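Side-chain contacts in D-glycerate 3-kinase (Cryptococcus neoformans var. grubii serotype A, PDB 6CKG), which probably phosphorylates D-glycerate on its 3-hydroxyl at the expense of ATP, as a kinase of the P-loop fold: residues A80-D85 with P119-C124; K127-N132 with Q244-V249. All blocks are in the same frame, centred on the assembly; numbering follows the deposited sequence.

Contact 1: residues A80-D85 with P119-C124. With EDO (1,2-ethanediol), chain C.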
loop_
_atom_site.group_PDB
_atom_site.type_symbol
_atom_site.label_atom_id
_atom_site.label_comp_id
_atom_site.label_asym_id
_atom_site.label_seq_id
_atom_site.Cartn_x
_atom_site.Cartn_y
_atom_site.Cartn_z
ATOM N N ALA A 80 4.784 -0.779 -15.239
ATOM C CA ALA A 80 3.369 -0.968 -14.955
ATOM C C ALA A 80 3.197 -0.698 -13.474
ATOM O O ALA A 80 4.102 -0.999 -12.688
ATOM C CB ALA A 80 2.881 -2.385 -15.297
ATOM N N THR A 81 2.064 -0.112 -13.092
ATOM C CA THR A 81 1.809 0.207 -11.690
ATOM C C THR A 81 0.528 -0.461 -11.210
ATOM O O THR A 81 -0.503 -0.402 -11.895
ATOM C CB THR A 81 1.708 1.715 -11.473
ATOM O OG1 THR A 81 2.956 2.328 -11.792
ATOM C CG2 THR A 81 1.370 2.013 -9.996
ATOM N N MET A 82 0.601 -1.096 -10.035
ATOM C CA MET A 82 -0.562 -1.573 -9.292
ATOM C C MET A 82 -0.690 -0.759 -8.010
ATOM O O MET A 82 0.251 -0.708 -7.205
ATOM C CB MET A 82 -0.438 -3.061 -8.945
ATOM C CG MET A 82 -0.817 -3.983 -10.071
ATOM S SD MET A 82 -0.483 -5.715 -9.719
ATOM C CE MET A 82 -1.439 -5.965 -8.207
ATOM N N SER A 83 -1.844 -0.128 -7.818
ATOM C CA SER A 83 -2.156 0.587 -6.590
ATOM C C SER A 83 -3.179 -0.220 -5.796
ATOM O O SER A 83 -4.210 -0.618 -6.341
ATOM C CB SER A 83 -2.703 1.979 -6.895
ATOM O OG SER A 83 -1.805 2.683 -7.713
ATOM N N LEU A 84 -2.893 -0.449 -4.515
ATOM C CA LEU A 84 -3.754 -1.305 -3.697
ATOM C C LEU A 84 -5.218 -0.856 -3.717
ATOM O O LEU A 84 -6.129 -1.691 -3.772
ATOM C CB LEU A 84 -3.230 -1.335 -2.264
ATOM C CG LEU A 84 -3.990 -2.238 -1.293
ATOM C CD1 LEU A 84 -3.813 -3.678 -1.734
ATOM C CD2 LEU A 84 -3.433 -2.027 0.120
ATOM N N ASP A 85 -5.466 0.455 -3.683
ATOM C CA ASP A 85 -6.842 0.947 -3.622
ATOM C C ASP A 85 -7.638 0.600 -4.877
ATOM O O ASP A 85 -8.867 0.542 -4.825
ATOM C CB ASP A 85 -6.864 2.458 -3.437
ATOM C CG ASP A 85 -6.302 2.899 -2.112
ATOM O OD1 ASP A 85 -5.681 2.076 -1.392
ATOM O OD2 ASP A 85 -6.482 4.093 -1.805
ATOM N N PRO A 119 -8.224 -12.494 -4.737
ATOM C CA PRO A 119 -8.088 -13.218 -6.020
ATOM C C PRO A 119 -7.670 -12.323 -7.176
ATOM O O PRO A 119 -6.819 -12.724 -7.981
ATOM C CB PRO A 119 -9.482 -13.817 -6.236
ATOM C CG PRO A 119 -9.984 -14.048 -4.826
ATOM C CD PRO A 119 -9.477 -12.866 -4.043
ATOM N N LEU A 120 -8.230 -11.110 -7.265
ATOM C CA LEU A 120 -7.902 -10.217 -8.375
ATOM C C LEU A 120 -6.480 -9.679 -8.248
ATOM O O LEU A 120 -5.751 -9.599 -9.243
ATOM C CB LEU A 120 -8.908 -9.062 -8.444
ATOM C CG LEU A 120 -8.791 -8.117 -9.643
ATOM C CD1 LEU A 120 -8.937 -8.885 -10.953
ATOM C CD2 LEU A 120 -9.821 -6.990 -9.574
ATOM N N LEU A 121 -6.084 -9.278 -7.040
ATOM C CA LEU A 121 -4.701 -8.882 -6.786
ATOM C C LEU A 121 -3.725 -9.972 -7.201
ATOM O O LEU A 121 -2.743 -9.709 -7.904
ATOM C CB LEU A 121 -4.525 -8.556 -5.303
ATOM C CG LEU A 121 -4.931 -7.143 -4.915
ATOM C CD1 LEU A 121 -5.216 -7.050 -3.410
ATOM C CD2 LEU A 121 -3.807 -6.198 -5.329
ATOM N N GLU A 122 -3.975 -11.207 -6.766
ATOM C CA GLU A 122 -3.076 -12.300 -7.106
ATOM C C GLU A 122 -3.086 -12.573 -8.603
ATOM O O GLU A 122 -2.022 -12.771 -9.202
ATOM C CB GLU A 122 -3.444 -13.559 -6.327
ATOM C CG GLU A 122 -3.232 -13.418 -4.840
ATOM C CD GLU A 122 -3.470 -14.709 -4.093
ATOM O OE1 GLU A 122 -3.232 -15.790 -4.677
ATOM O OE2 GLU A 122 -3.906 -14.638 -2.924
ATOM N N GLN A 123 -4.272 -12.580 -9.224
ATOM C CA GLN A 123 -4.350 -12.792 -10.667
ATOM C C GLN A 123 -3.570 -11.719 -11.423
ATOM O O GLN A 123 -2.825 -12.024 -12.361
ATOM C CB GLN A 123 -5.821 -12.831 -11.132
ATOM C CG GLN A 123 -5.994 -13.033 -12.646
ATOM C CD GLN A 123 -7.458 -12.966 -13.124
ATOM O OE1 GLN A 123 -8.258 -12.170 -12.629
ATOM N NE2 GLN A 123 -7.799 -13.811 -14.093
ATOM N N CYS A 124 -3.730 -10.451 -11.036
ATOM C CA CYS A 124 -3.078 -9.384 -11.791
ATOM C C CYS A 124 -1.572 -9.402 -11.593
ATOM O O CYS A 124 -0.813 -9.217 -12.549
ATOM C CB CYS A 124 -3.656 -8.028 -11.394
ATOM S SG CYS A 124 -5.332 -7.807 -12.118
HETATM C C1 EDO C . -4.524 0.474 -12.338
HETATM O O1 EDO C . -5.666 1.256 -11.932
HETATM C C2 EDO C . -4.112 -0.443 -11.190
HETATM O O2 EDO C . -3.733 0.364 -10.066
#
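Leu121 meets two side chains at once, its two methyl branches parting to take one each. CD1 comes up to CD1 of Leu84 at 4.0 Å, methyl against methyl, while CD2 of Leu121 lies 3.7 Å from CE of Met82. Neither CB of Leu121 nor that of Leu84 aims straight across the gap; it is the branched ends that close it. With CG of Leu121 turned to lie beside its own backbone N (chi1 -84°), both methyls reach the strand side of the helix, where Phe179 and Phe87 add to the same apolar patch. Met82 does point at the helix. Its chain runs extended to SD and then bends at chi3 (57°), which swings CE round to the leucine.

Here the sheet and helix layers of a P-loop kinase fold meet: strand 79-83 is the edge of the parallel part of the central sheet, and helix 118-129 packs on one face of it, within the long connection leading to the neighbouring strand 176-180.

One turn further along, Cys124 brings CB to 4.3 Å from SD of Met82, so the thioether has helix on its flank as well as at its methyl end. Cys124 also touches Leu149 and Pro150 of strand 146-153. On the strand, Ser83 faces away from the helix and gives OG to Glu180, while its backbone N gives a 3.0 Å hydrogen bond to O2 of a 1,2-ethanediol. That diol, probably from the crystallisation liquor, is also hydrogen-bonded to Pro150 O and Asp86 OD2.

Contact 2: residues K127-N132 with Q244-V249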
loop_
_atom_site.group_PDB
_atom_site.type_symbol
_atom_site.label_atom_id
_atom_site.label_comp_id
_atom_site.label_asym_id
_atom_site.label_seq_id
_atom_site.Cartn_x
_atom_site.Cartn_y
_atom_site.Cartn_z
ATOM N N LYS A 127 -0.176 -12.208 -13.586
ATOM C CA LYS A 127 -0.209 -11.846 -15.000
ATOM C C LYS A 127 0.950 -10.921 -15.353
ATOM O O LYS A 127 1.637 -11.128 -16.360
ATOM C CB LYS A 127 -1.550 -11.191 -15.341
ATOM C CG LYS A 127 -1.837 -11.072 -16.847
ATOM C CD LYS A 127 -2.053 -12.434 -17.486
ATOM C CE LYS A 127 -2.525 -12.322 -18.934
ATOM N NZ LYS A 127 -3.936 -11.851 -19.020
ATOM N N LEU A 128 1.167 -9.874 -14.550
ATOM C CA LEU A 128 2.284 -8.975 -14.829
ATOM C C LEU A 128 3.614 -9.711 -14.759
ATOM O O LEU A 128 4.513 -9.461 -15.572
ATOM C CB LEU A 128 2.277 -7.789 -13.864
ATOM C CG LEU A 128 1.124 -6.796 -14.045
ATOM C CD1 LEU A 128 1.010 -5.815 -12.860
ATOM C CD2 LEU A 128 1.248 -6.043 -15.360
ATOM N N LYS A 129 3.750 -10.647 -13.816
ATOM C CA LYS A 129 5.034 -11.318 -13.626
ATOM C C LYS A 129 5.364 -12.291 -14.756
ATOM O O LYS A 129 6.537 -12.608 -14.949
ATOM C CB LYS A 129 5.057 -12.021 -12.268
ATOM C CG LYS A 129 5.191 -11.043 -11.095
ATOM C CD LYS A 129 5.049 -11.729 -9.744
ATOM C CE LYS A 129 6.293 -12.500 -9.352
ATOM N NZ LYS A 129 7.226 -11.681 -8.521
ATOM N N SER A 130 4.369 -12.756 -15.510
ATOM C CA SER A 130 4.589 -13.591 -16.682
ATOM C C SER A 130 4.540 -12.798 -17.982
ATOM O O SER A 130 4.587 -13.394 -19.066
ATOM C CB SER A 130 3.554 -14.718 -16.728
ATOM O OG SER A 130 2.264 -14.212 -17.030
ATOM N N ILE A 131 4.447 -11.469 -17.906
ATOM C CA ILE A 131 4.176 -10.691 -19.118
ATOM C C ILE A 131 5.365 -10.649 -20.087
ATOM O O ILE A 131 5.176 -10.328 -21.269
ATOM C CB ILE A 131 3.719 -9.273 -18.718
ATOM C CG1 ILE A 131 2.848 -8.649 -19.809
ATOM C CG2 ILE A 131 4.920 -8.377 -18.389
ATOM C CD1 ILE A 131 2.037 -7.471 -19.302
ATOM N N ASN A 132 6.580 -10.982 -19.645
ATOM C CA ASN A 132 7.722 -11.007 -20.557
ATOM C C ASN A 132 7.930 -12.367 -21.208
ATOM O O ASN A 132 8.831 -12.506 -22.048
ATOM C CB ASN A 132 9.010 -10.598 -19.831
ATOM C CG ASN A 132 8.931 -9.216 -19.234
ATOM O OD1 ASN A 132 8.179 -8.369 -19.709
ATOM N ND2 ASN A 132 9.712 -8.975 -18.184
ATOM N N GLN A 244 5.247 -12.103 -3.518
ATOM C CA GLN A 244 5.532 -11.830 -4.918
ATOM C C GLN A 244 6.403 -10.596 -5.109
ATOM O O GLN A 244 6.882 -10.358 -6.223
ATOM C CB GLN A 244 4.212 -11.670 -5.671
ATOM C CG GLN A 244 3.385 -12.953 -5.727
ATOM C CD GLN A 244 3.769 -13.804 -6.922
ATOM O OE1 GLN A 244 4.881 -14.325 -6.993
ATOM N NE2 GLN A 244 2.860 -13.910 -7.896
ATOM N N ILE A 245 6.649 -9.841 -4.046
ATOM C CA ILE A 245 7.430 -8.608 -4.108
ATOM C C ILE A 245 8.920 -8.924 -3.992
ATOM O O ILE A 245 9.349 -9.665 -3.096
ATOM C CB ILE A 245 6.979 -7.648 -2.996
ATOM C CG1 ILE A 245 5.496 -7.289 -3.198
ATOM C CG2 ILE A 245 7.880 -6.431 -2.924
ATOM C CD1 ILE A 245 4.900 -6.394 -2.094
ATOM N N ASP A 246 9.725 -8.326 -4.879
ATOM C CA ASP A 246 11.164 -8.569 -4.932
ATOM C C ASP A 246 11.967 -7.595 -4.078
ATOM O O ASP A 246 12.953 -7.991 -3.450
ATOM C CB ASP A 246 11.668 -8.478 -6.379
ATOM C CG ASP A 246 11.001 -9.480 -7.295
ATOM O OD1 ASP A 246 10.893 -10.653 -6.903
ATOM O OD2 ASP A 246 10.576 -9.096 -8.403
ATOM N N CYS A 247 11.593 -6.321 -4.068
ATOM C CA CYS A 247 12.324 -5.322 -3.297
ATOM C C CYS A 247 11.317 -4.279 -2.830
ATOM O O CYS A 247 10.153 -4.296 -3.229
ATOM C CB CYS A 247 13.473 -4.710 -4.132
ATOM S SG CYS A 247 12.899 -3.800 -5.596
ATOM N N PHE A 248 11.761 -3.359 -1.977
ATOM C CA PHE A 248 10.778 -2.563 -1.248
ATOM C C PHE A 248 11.299 -1.157 -0.999
ATOM O O PHE A 248 12.470 -0.965 -0.644
ATOM C CB PHE A 248 10.438 -3.230 0.103
ATOM C CG PHE A 248 9.024 -2.963 0.597
ATOM C CD1 PHE A 248 8.700 -1.756 1.193
ATOM C CD2 PHE A 248 8.032 -3.930 0.475
ATOM C CE1 PHE A 248 7.406 -1.509 1.681
ATOM C CE2 PHE A 248 6.725 -3.693 0.956
ATOM C CZ PHE A 248 6.423 -2.479 1.566
ATOM N N VAL A 249 10.403 -0.185 -1.141
ATOM C CA VAL A 249 10.672 1.215 -0.823
ATOM C C VAL A 249 9.626 1.663 0.186
ATOM O O VAL A 249 8.424 1.503 -0.060
ATOM C CB VAL A 249 10.621 2.108 -2.079
ATOM C CG1 VAL A 249 10.880 3.578 -1.710
ATOM C CG2 VAL A 249 11.639 1.626 -3.135
HETATM O O HOH W 1 9.642 -10.778 -10.287
#
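The side-chain amide of Gln244 has the end of Lys129 laid over one of its faces. CD of Lys129 stands above the amide, 3.6 Å from NE2 of Gln244, and CE sits further along the same face, 3.3 Å from OE1. The aliphatic part of the lysine thus covers a flat polar group, and the charged nitrogen passes beyond it. The second flat group, the carboxylate of Asp246, has NZ of Lys129 off its plane and almost equally far from both oxygens, with OD1 at 4.1 Å, too far for a salt bridge.

In this P-loop kinase fold the contact joins the last turn of helix 118-129 to the residues leading into strand 247-253, which lies beside strand 48-53 in the central sheet. Asp246 is tied to that neighbour as well, since its OD2 accepts a hydrogen bond from Val49 N.

Bends at chi3 (76°) and chi4 (93°) of Lys129 turn the amine off the line of the chain and toward the backbone carbonyl of Gln244. There NZ gives a 2.7 Å hydrogen bond to O of Gln244, arriving on a lone pair in the carbonyl plane with a C=O...N angle of 137°. The opposite charge of Asp246 probably adds to the hold on the ammonium group, and a water carries the link: it accepts from Lys129 NZ at 3.1 Å and donates to OD2 of Asp246 at 2.7 Å.

How the contacts relate
Helix 118-129 is common to both contacts, whose centres lie about 11 Å apart. Both segments of contact 1 precede those of contact 2 in the sequence. The first is buried and sets the middle of the helix against edge strand 79-83; the second lies at the surface and ties the helix end to the entry of strand 247-253. Strands 176-180 and 48-53 lie between those two in the sheet, so the helix, with the long side chain at its end, reaches from the edge strand to the residues just ahead of the fourth strand. The contacts also touch directly, SD of Met82 packing on CD1 of Leu128 at 3.5 Å.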